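Local coordinates for uncharacterized protein AF_1796 (Archaeoglobus fulgidus, PDB 1VIM) that is of unknown function but, as a SIS-family protein of the PHI subfamily, probably binds a sugar derivative and may act as an isomerase, at residues 56-68 and 160-174. Residues are numbered along the deposited sequence; the frame is centred on the assembly and turned at random.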
ATOM      1  N   GLY A  56     -10.273   0.404   4.808  1.00  8.69           N
ATOM      2  CA  GLY A  56      -9.941   1.670   5.467  1.00  9.55           C
ATOM      3  C   GLY A  56      -9.129   1.470   6.738  1.00  8.88           C
ATOM      4  O   GLY A  56      -8.165   0.703   6.787  1.00  9.26           O
ATOM      5  N   ARG A  57      -9.518   2.171   7.802  1.00  9.05           N
ATOM      6  CA  ARG A  57      -8.817   2.032   9.077  1.00  9.36           C
ATOM      7  C   ARG A  57      -8.845   0.614   9.647  1.00  7.85           C
ATOM      8  O   ARG A  57      -7.852   0.169  10.241  1.00  8.92           O
ATOM      9  CB  ARG A  57      -9.299   3.073  10.081  1.00  9.94           C
ATOM     10  CG  ARG A  57      -8.608   4.426   9.843  1.00 10.72           C
ATOM     11  CD  ARG A  57      -9.259   5.626  10.499  1.00 13.44           C
ATOM     12  NE  ARG A  57      -9.439   5.410  11.923  1.00 14.80           N
ATOM     13  CZ  ARG A  57      -8.946   6.181  12.901  1.00 14.85           C
ATOM     14  NH1 ARG A  57      -8.129   7.201  12.647  1.00 15.90           N
ATOM     15  NH2 ARG A  57      -9.248   5.881  14.159  1.00 16.36           N
ATOM     16  N   SER A  58      -9.918  -0.140   9.417  1.00  8.37           N
ATOM     17  CA  SER A  58      -9.913  -1.544   9.843  1.00  7.85           C
ATOM     18  C   SER A  58      -8.917  -2.373   9.047  1.00  7.55           C
ATOM     19  O   SER A  58      -8.438  -3.397   9.550  1.00  8.67           O
ATOM     20  CB  SER A  58     -11.307  -2.142   9.761  1.00  9.93           C
ATOM     21  OG  SER A  58     -12.081  -1.648  10.861  1.00 12.73           O
ATOM     22  N   GLY A  59      -8.611  -1.962   7.814  1.00  6.73           N
ATOM     23  CA  GLY A  59      -7.534  -2.577   7.057  1.00  7.75           C
ATOM     24  C   GLY A  59      -6.174  -2.360   7.700  1.00  6.76           C
ATOM     25  O   GLY A  59      -5.325  -3.245   7.666  1.00  8.16           O
ATOM     26  N   TYR A  60      -5.951  -1.188   8.277  1.00  6.95           N
ATOM     27  CA  TYR A  60      -4.697  -0.923   8.969  1.00  7.42           C
ATOM     28  C   TYR A  60      -4.570  -1.772  10.224  1.00  7.76           C
ATOM     29  O   TYR A  60      -3.466  -2.234  10.547  1.00  8.49           O
ATOM     30  CB  TYR A  60      -4.519   0.573   9.295  1.00  7.99           C
ATOM     31  CG  TYR A  60      -4.754   1.486   8.110  1.00  8.09           C
ATOM     32  CD1 TYR A  60      -4.415   1.098   6.802  1.00  9.21           C
ATOM     33  CD2 TYR A  60      -5.353   2.727   8.307  1.00  8.59           C
ATOM     34  CE1 TYR A  60      -4.677   1.961   5.718  1.00  9.70           C
ATOM     35  CE2 TYR A  60      -5.636   3.578   7.236  1.00  8.89           C
ATOM     36  CZ  TYR A  60      -5.287   3.187   5.971  1.00  8.78           C
ATOM     37  OH  TYR A  60      -5.607   4.019   4.927  1.00 12.54           O
ATOM     38  N   ILE A  61      -5.689  -2.013  10.909  1.00  7.23           N
ATOM     39  CA  ILE A  61      -5.684  -2.908  12.060  1.00  7.31           C
ATOM     40  C   ILE A  61      -5.393  -4.343  11.610  1.00  7.89           C
ATOM     41  O   ILE A  61      -4.603  -5.056  12.243  1.00  8.03           O
ATOM     42  CB  ILE A  61      -7.060  -2.847  12.756  1.00  8.77           C
ATOM     43  CG1 ILE A  61      -7.363  -1.442  13.264  1.00 11.73           C
ATOM     44  CG2 ILE A  61      -7.159  -3.914  13.854  1.00 10.17           C
ATOM     45  CD1 ILE A  61      -8.711  -1.301  13.791  0.65 13.69           C
ATOM     46  N   ALA A  62      -6.007  -4.755  10.504  1.00  7.81           N
ATOM     47  CA  ALA A  62      -5.797  -6.091   9.963  1.00  8.09           C
ATOM     48  C   ALA A  62      -4.317  -6.275   9.622  1.00  8.63           C
ATOM     49  O   ALA A  62      -3.748  -7.333   9.914  1.00  8.58           O
ATOM     50  CB  ALA A  62      -6.656  -6.298   8.742  1.00  8.95           C
ATOM     51  N   LYS A  63      -3.695  -5.267   9.004  1.00  7.70           N
ATOM     52  CA  LYS A  63      -2.267  -5.323   8.682  1.00  7.58           C
ATOM     53  C   LYS A  63      -1.404  -5.405   9.934  1.00  7.18           C
ATOM     54  O   LYS A  63      -0.469  -6.204  10.009  1.00  8.09           O
ATOM     55  CB  LYS A  63      -1.832  -4.169   7.786  1.00  7.85           C
ATOM     56  CG  LYS A  63      -2.272  -4.304   6.348  1.00  9.00           C
ATOM     57  CD  LYS A  63      -1.818  -3.101   5.520  1.00 12.30           C
ATOM     58  CE  LYS A  63      -1.888  -3.525   4.050  1.00 14.20           C
ATOM     59  NZ  LYS A  63      -1.207  -2.529   3.165  1.00 17.65           N
ATOM     60  N   ALA A  64      -1.740  -4.620  10.962  1.00  7.10           N
ATOM     61  CA  ALA A  64      -0.967  -4.683  12.197  1.00  8.23           C
ATOM     62  C   ALA A  64      -1.030  -6.074  12.807  1.00  7.63           C
ATOM     63  O   ALA A  64       0.001  -6.600  13.270  1.00  8.82           O
ATOM     64  CB  ALA A  64      -1.472  -3.670  13.191  1.00  8.95           C
ATOM     65  N   PHE A  65      -2.217  -6.685  12.792  1.00  7.76           N
ATOM     66  CA  PHE A  65      -2.380  -8.020  13.324  1.00  7.61           C
ATOM     67  C   PHE A  65      -1.636  -9.040  12.471  1.00  8.20           C
ATOM     68  O   PHE A  65      -0.935  -9.936  13.014  1.00  7.88           O
ATOM     69  CB  PHE A  65      -3.863  -8.320  13.403  1.00  8.80           C
ATOM     70  CG  PHE A  65      -4.194  -9.693  13.959  1.00  8.01           C
ATOM     71  CD1 PHE A  65      -3.673 -10.126  15.164  1.00 10.19           C
ATOM     72  CD2 PHE A  65      -5.086 -10.501  13.280  1.00 10.32           C
ATOM     73  CE1 PHE A  65      -4.023 -11.377  15.672  1.00 10.26           C
ATOM     74  CE2 PHE A  65      -5.446 -11.776  13.802  1.00 10.24           C
ATOM     75  CZ  PHE A  65      -4.891 -12.189  14.999  1.00 10.25           C
ATOM     76  N   ALA A  66      -1.765  -8.932  11.148  1.00  7.61           N
ATOM     77  CA  ALA A  66      -1.069  -9.897  10.267  1.00  7.83           C
ATOM     78  C   ALA A  66       0.455  -9.844  10.496  1.00  7.72           C
ATOM     79  O   ALA A  66       1.144 -10.872  10.535  1.00  8.05           O
ATOM     80  CB  ALA A  66      -1.397  -9.635   8.801  1.00  7.99           C
ATOM     81  N   MET A  67       0.996  -8.639  10.667  1.00  7.75           N
ATOM     82  CA  MET A  67       2.419  -8.505  10.872  1.00  8.21           C
ATOM     83  C   MET A  67       2.826  -9.256  12.156  1.00  7.47           C
ATOM     84  O   MET A  67       3.803  -9.986  12.179  1.00  8.86           O
ATOM     85  CB  MET A  67       2.803  -7.032  10.963  1.00  8.96           C
ATOM     86  CG  MET A  67       4.314  -6.840  11.147  1.00 10.44           C
ATOM     87  SD  MET A  67       4.838  -5.171  11.410  1.00 12.95           S
ATOM     88  CE  MET A  67       4.689  -4.461   9.747  1.00 12.96           C
ATOM     89  N   ARG A  68       2.048  -9.107  13.229  1.00  9.31           N
ATOM     90  CA  ARG A  68       2.344  -9.834  14.463  1.00  9.60           C
ATOM     91  C   ARG A  68       2.191 -11.338  14.305  1.00  9.19           C
ATOM     92  O   ARG A  68       2.994 -12.106  14.879  1.00  9.97           O
ATOM     93  CB  ARG A  68       1.430  -9.367  15.583  1.00 11.47           C
ATOM     94  CG  ARG A  68       1.971  -8.213  16.295  1.00 14.20           C
ATOM     95  CD  ARG A  68       3.182  -8.539  17.255  1.00 12.42           C
ATOM     96  NE  ARG A  68       3.445  -7.276  17.881  1.00 13.22           N
ATOM     97  CZ  ARG A  68       4.208  -6.341  17.382  1.00 13.83           C
ATOM     98  NH1 ARG A  68       4.958  -6.589  16.301  1.00 12.87           N
ATOM     99  NH2 ARG A  68       4.257  -5.154  17.979  1.00 14.94           N
ATOM    100  N   THR A 160     -14.437   4.865  15.368  1.00 10.74           N
ATOM    101  CA  THR A 160     -13.164   4.956  16.090  1.00  9.61           C
ATOM    102  C   THR A 160     -13.094   4.054  17.307  1.00  9.23           C
ATOM    103  O   THR A 160     -12.068   3.429  17.547  1.00  9.53           O
ATOM    104  CB  THR A 160     -12.971   6.426  16.541  1.00  9.20           C
ATOM    105  OG1 THR A 160     -12.683   7.247  15.396  1.00 12.00           O
ATOM    106  CG2 THR A 160     -11.752   6.600  17.454  1.00  9.68           C
ATOM    107  N   MET A 161     -14.144   4.030  18.115  1.00  9.27           N
ATOM    108  CA  MET A 161     -14.062   3.211  19.320  1.00  9.20           C
ATOM    109  C   MET A 161     -13.969   1.722  19.020  1.00  9.48           C
ATOM    110  O   MET A 161     -13.190   1.027  19.661  1.00  9.76           O
ATOM    111  CB  MET A 161     -15.215   3.498  20.271  1.00 10.85           C
ATOM    112  CG  MET A 161     -14.948   3.070  21.712  1.00 14.30           C
ATOM    113  SD  MET A 161     -13.438   3.766  22.476  1.00 15.08           S
ATOM    114  CE  MET A 161     -13.619   5.502  21.906  1.00 15.08           C
ATOM    115  N   PHE A 162     -14.730   1.235  18.046  1.00  9.90           N
ATOM    116  CA  PHE A 162     -14.565  -0.152  17.617  1.00  9.52           C
ATOM    117  C   PHE A 162     -13.107  -0.388  17.182  1.00  9.11           C
ATOM    118  O   PHE A 162     -12.484  -1.400  17.541  1.00  9.96           O
ATOM    119  CB  PHE A 162     -15.481  -0.518  16.434  1.00  9.47           C
ATOM    120  CG  PHE A 162     -15.087  -1.813  15.789  1.00  9.07           C
ATOM    121  CD1 PHE A 162     -15.419  -3.021  16.412  1.00  9.28           C
ATOM    122  CD2 PHE A 162     -14.314  -1.829  14.615  1.00  9.57           C
ATOM    123  CE1 PHE A 162     -15.006  -4.245  15.866  1.00  9.78           C
ATOM    124  CE2 PHE A 162     -13.891  -3.038  14.072  1.00  9.66           C
ATOM    125  CZ  PHE A 162     -14.238  -4.246  14.685  1.00  9.88           C
ATOM    126  N   GLU A 163     -12.548   0.522  16.393  1.00  9.34           N
ATOM    127  CA  GLU A 163     -11.220   0.286  15.827  1.00 10.37           C
ATOM    128  C   GLU A 163     -10.163   0.218  16.916  1.00  9.33           C
ATOM    129  O   GLU A 163      -9.359  -0.700  16.942  1.00  9.74           O
ATOM    130  CB  GLU A 163     -10.879   1.387  14.829  1.00 11.48           C
ATOM    131  CG  GLU A 163     -11.820   1.353  13.634  1.00 12.31           C
ATOM    132  CD  GLU A 163     -11.739   2.562  12.782  1.00 15.00           C
ATOM    133  OE1 GLU A 163     -11.002   3.495  13.139  1.00 17.29           O
ATOM    134  OE2 GLU A 163     -12.472   2.565  11.763  1.00 16.11           O
ATOM    135  N   LEU A 164     -10.208   1.142  17.872  1.00  9.15           N
ATOM    136  CA  LEU A 164      -9.241   1.091  18.974  1.00 10.41           C
ATOM    137  C   LEU A 164      -9.424  -0.159  19.816  1.00  8.97           C
ATOM    138  O   LEU A 164      -8.456  -0.794  20.219  1.00 10.07           O
ATOM    139  CB  LEU A 164      -9.413   2.331  19.877  1.00 12.52           C
ATOM    140  CG  LEU A 164      -9.001   3.643  19.263  1.00 13.29           C
ATOM    141  CD1 LEU A 164      -9.330   4.761  20.234  1.00 14.72           C
ATOM    142  CD2 LEU A 164      -7.520   3.615  18.881  1.00 15.55           C
ATOM    143  N   THR A 165     -10.663  -0.521  20.076  1.00  9.14           N
ATOM    144  CA  THR A 165     -10.902  -1.665  20.937  1.00  8.48           C
ATOM    145  C   THR A 165     -10.466  -2.950  20.227  1.00  8.46           C
ATOM    146  O   THR A 165      -9.898  -3.849  20.853  1.00  9.34           O
ATOM    147  CB  THR A 165     -12.388  -1.729  21.321  1.00  9.06           C
ATOM    148  OG1 THR A 165     -12.771  -0.489  21.939  1.00 11.36           O
ATOM    149  CG2 THR A 165     -12.631  -2.792  22.415  1.00 11.13           C
ATOM    150  N   ALA A 166     -10.727  -3.040  18.927  1.00  8.82           N
ATOM    151  CA  ALA A 166     -10.327  -4.204  18.150  1.00  8.78           C
ATOM    152  C   ALA A 166      -8.795  -4.314  18.095  1.00  8.83           C
ATOM    153  O   ALA A 166      -8.236  -5.405  18.239  1.00  9.56           O
ATOM    154  CB  ALA A 166     -10.945  -4.152  16.730  1.00  9.88           C
ATOM    155  N   MET A 167      -8.106  -3.188  17.925  1.00  9.02           N
ATOM    156  CA  MET A 167      -6.654  -3.203  17.929  1.00  9.88           C
ATOM    157  C   MET A 167      -6.137  -3.716  19.261  1.00  9.61           C
ATOM    158  O   MET A 167      -5.236  -4.581  19.307  1.00 10.39           O
ATOM    159  CB  MET A 167      -6.094  -1.801  17.651  1.00 11.90           C
ATOM    160  CG  MET A 167      -4.575  -1.808  17.403  1.00 15.18           C
ATOM    161  SD  MET A 167      -3.954  -2.771  15.921  1.00 20.52           S
ATOM    162  CE  MET A 167      -3.560  -4.491  16.572  1.00 17.32           C
ATOM    163  N   ILE A 168      -6.697  -3.211  20.353  1.00  9.34           N
ATOM    164  CA  ILE A 168      -6.232  -3.609  21.678  1.00 10.20           C
ATOM    165  C   ILE A 168      -6.531  -5.093  21.915  1.00 10.02           C
ATOM    166  O   ILE A 168      -5.680  -5.845  22.418  1.00  9.89           O
ATOM    167  CB  ILE A 168      -6.920  -2.722  22.741  1.00 10.78           C
ATOM    168  CG1 ILE A 168      -6.313  -1.323  22.705  1.00 13.78           C
ATOM    169  CG2 ILE A 168      -6.748  -3.332  24.137  1.00 12.24           C
ATOM    170  CD1 ILE A 168      -7.171  -0.263  23.380  1.00 17.75           C
ATOM    171  N   PHE A 169      -7.729  -5.542  21.525  1.00  8.65           N
ATOM    172  CA  PHE A 169      -8.062  -6.951  21.587  1.00  9.23           C
ATOM    173  C   PHE A 169      -7.071  -7.829  20.822  1.00  9.19           C
ATOM    174  O   PHE A 169      -6.630  -8.875  21.318  1.00  9.67           O
ATOM    175  CB  PHE A 169      -9.484  -7.231  21.081  1.00  9.64           C
ATOM    176  CG  PHE A 169      -9.724  -8.679  20.835  1.00 10.70           C
ATOM    177  CD1 PHE A 169      -9.800  -9.573  21.906  1.00 11.97           C
ATOM    178  CD2 PHE A 169      -9.755  -9.168  19.538  1.00 11.72           C
ATOM    179  CE1 PHE A 169      -9.953 -10.926  21.650  1.00 13.54           C
ATOM    180  CE2 PHE A 169      -9.930 -10.509  19.287  1.00 12.86           C
ATOM    181  CZ  PHE A 169     -10.018 -11.390  20.341  1.00 14.75           C
ATOM    182  N   LEU A 170      -6.753  -7.445  19.585  1.00  8.83           N
ATOM    183  CA  LEU A 170      -5.850  -8.284  18.764  1.00  8.78           C
ATOM    184  C   LEU A 170      -4.443  -8.334  19.373  1.00  8.93           C
ATOM    185  O   LEU A 170      -3.780  -9.379  19.319  1.00  9.18           O
ATOM    186  CB  LEU A 170      -5.853  -7.801  17.318  1.00  8.41           C
ATOM    187  CG  LEU A 170      -7.209  -8.082  16.645  1.00  8.71           C
ATOM    188  CD1 LEU A 170      -7.341  -7.334  15.309  1.00  9.88           C
ATOM    189  CD2 LEU A 170      -7.439  -9.558  16.439  1.00 11.11           C
ATOM    190  N   ASP A 171      -3.992  -7.226  19.969  1.00  8.53           N
ATOM    191  CA  ASP A 171      -2.703  -7.258  20.667  1.00  9.70           C
ATOM    192  C   ASP A 171      -2.787  -8.115  21.940  1.00  9.95           C
ATOM    193  O   ASP A 171      -1.826  -8.825  22.281  1.00 10.37           O
ATOM    194  CB  ASP A 171      -2.219  -5.867  21.044  1.00 11.24           C
ATOM    195  CG  ASP A 171      -1.681  -5.103  19.888  1.00 14.23           C
ATOM    196  OD1 ASP A 171      -1.089  -5.693  18.965  1.00 13.99           O
ATOM    197  OD2 ASP A 171      -1.800  -3.863  19.863  1.00 18.94           O
ATOM    198  N   ALA A 172      -3.943  -8.128  22.594  1.00 10.89           N
ATOM    199  CA  ALA A 172      -4.155  -9.021  23.743  1.00  9.95           C
ATOM    200  C   ALA A 172      -4.123 -10.487  23.316  1.00 10.31           C
ATOM    201  O   ALA A 172      -3.575 -11.359  24.033  1.00 12.10           O
ATOM    202  CB  ALA A 172      -5.467  -8.706  24.441  1.00 11.30           C
ATOM    203  N   LEU A 173      -4.719 -10.775  22.161  1.00  9.98           N
ATOM    204  CA  LEU A 173      -4.730 -12.114  21.615  1.00 10.55           C
ATOM    205  C   LEU A 173      -3.291 -12.563  21.313  1.00 10.86           C
ATOM    206  O   LEU A 173      -2.929 -13.715  21.580  1.00 11.14           O
ATOM    207  CB  LEU A 173      -5.625 -12.150  20.363  1.00 12.07           C
ATOM    208  CG  LEU A 173      -5.857 -13.518  19.757  1.00 13.08           C
ATOM    209  CD1 LEU A 173      -6.847 -14.251  20.631  1.00 16.91           C
ATOM    210  CD2 LEU A 173      -6.471 -13.304  18.386  1.00 16.17           C
ATOM    211  N   VAL A 174      -2.475 -11.666  20.765  1.00 10.81           N
ATOM    212  CA  VAL A 174      -1.059 -11.971  20.524  1.00 11.47           C
ATOM    213  C   VAL A 174      -0.366 -12.342  21.834  1.00 11.76           C
ATOM    214  O   VAL A 174       0.373 -13.309  21.884  1.00 10.74           O
ATOM    215  CB  VAL A 174      -0.342 -10.781  19.829  1.00 11.60           C
ATOM    216  CG1 VAL A 174       1.167 -10.932  19.905  1.00 12.44           C
ATOM    217  CG2 VAL A 174      -0.764 -10.715  18.376  1.00 12.93           C
TER
HETATM  218  O   HOH W   1     -12.508   1.060   9.265  1.00 14.17           O
HETATM  219  O   HOH W   2       1.220  -7.360  19.687  1.00 14.83           O
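One face of the F65 ring carries L170 CD2, 3.8 Å from the ring centroid and almost on its normal, a CH-pi contact that suits a flat ring to this place; at the ring edge sits V174 CG2. F65 chi1 of -180° swings the ring over to L170, with L173 CD2 coming obliquely near CZ. A166 CB lies over one face of the F162 ring, toward the rim, and S58 OG at its edge, in plane. E163 OE1 meets the R57 guanidinium at its edge, in plane, the carboxylate turned 36° from it. R57 NE reaches E163 OE1 at 2.8 Å on the syn side, and R57 NH2 makes a more bent bond of 3.1 Å to the same oxygen, opposite charges pairing side-on. E163 OE2 accepts from a water that in turn accepts from S58 N. Replacing E163 by an alanine would probably leave R57 without its carboxylate mate in this helix pair and the water without one anchor. Helices 56-68 and 160-174 run nearly parallel (7°) within the parallel-sheet alpha/beta SIS fold, their short axes approaching to 10.1 Å. Branched I61, in one of its two modelled conformers, packs CG2 3.7 Å from L170 CD1. Small A64 lets the bent M167 bring SD to 3.8 Å from A64 CB. R57 NH2 also bridges to D171 of the second subunit.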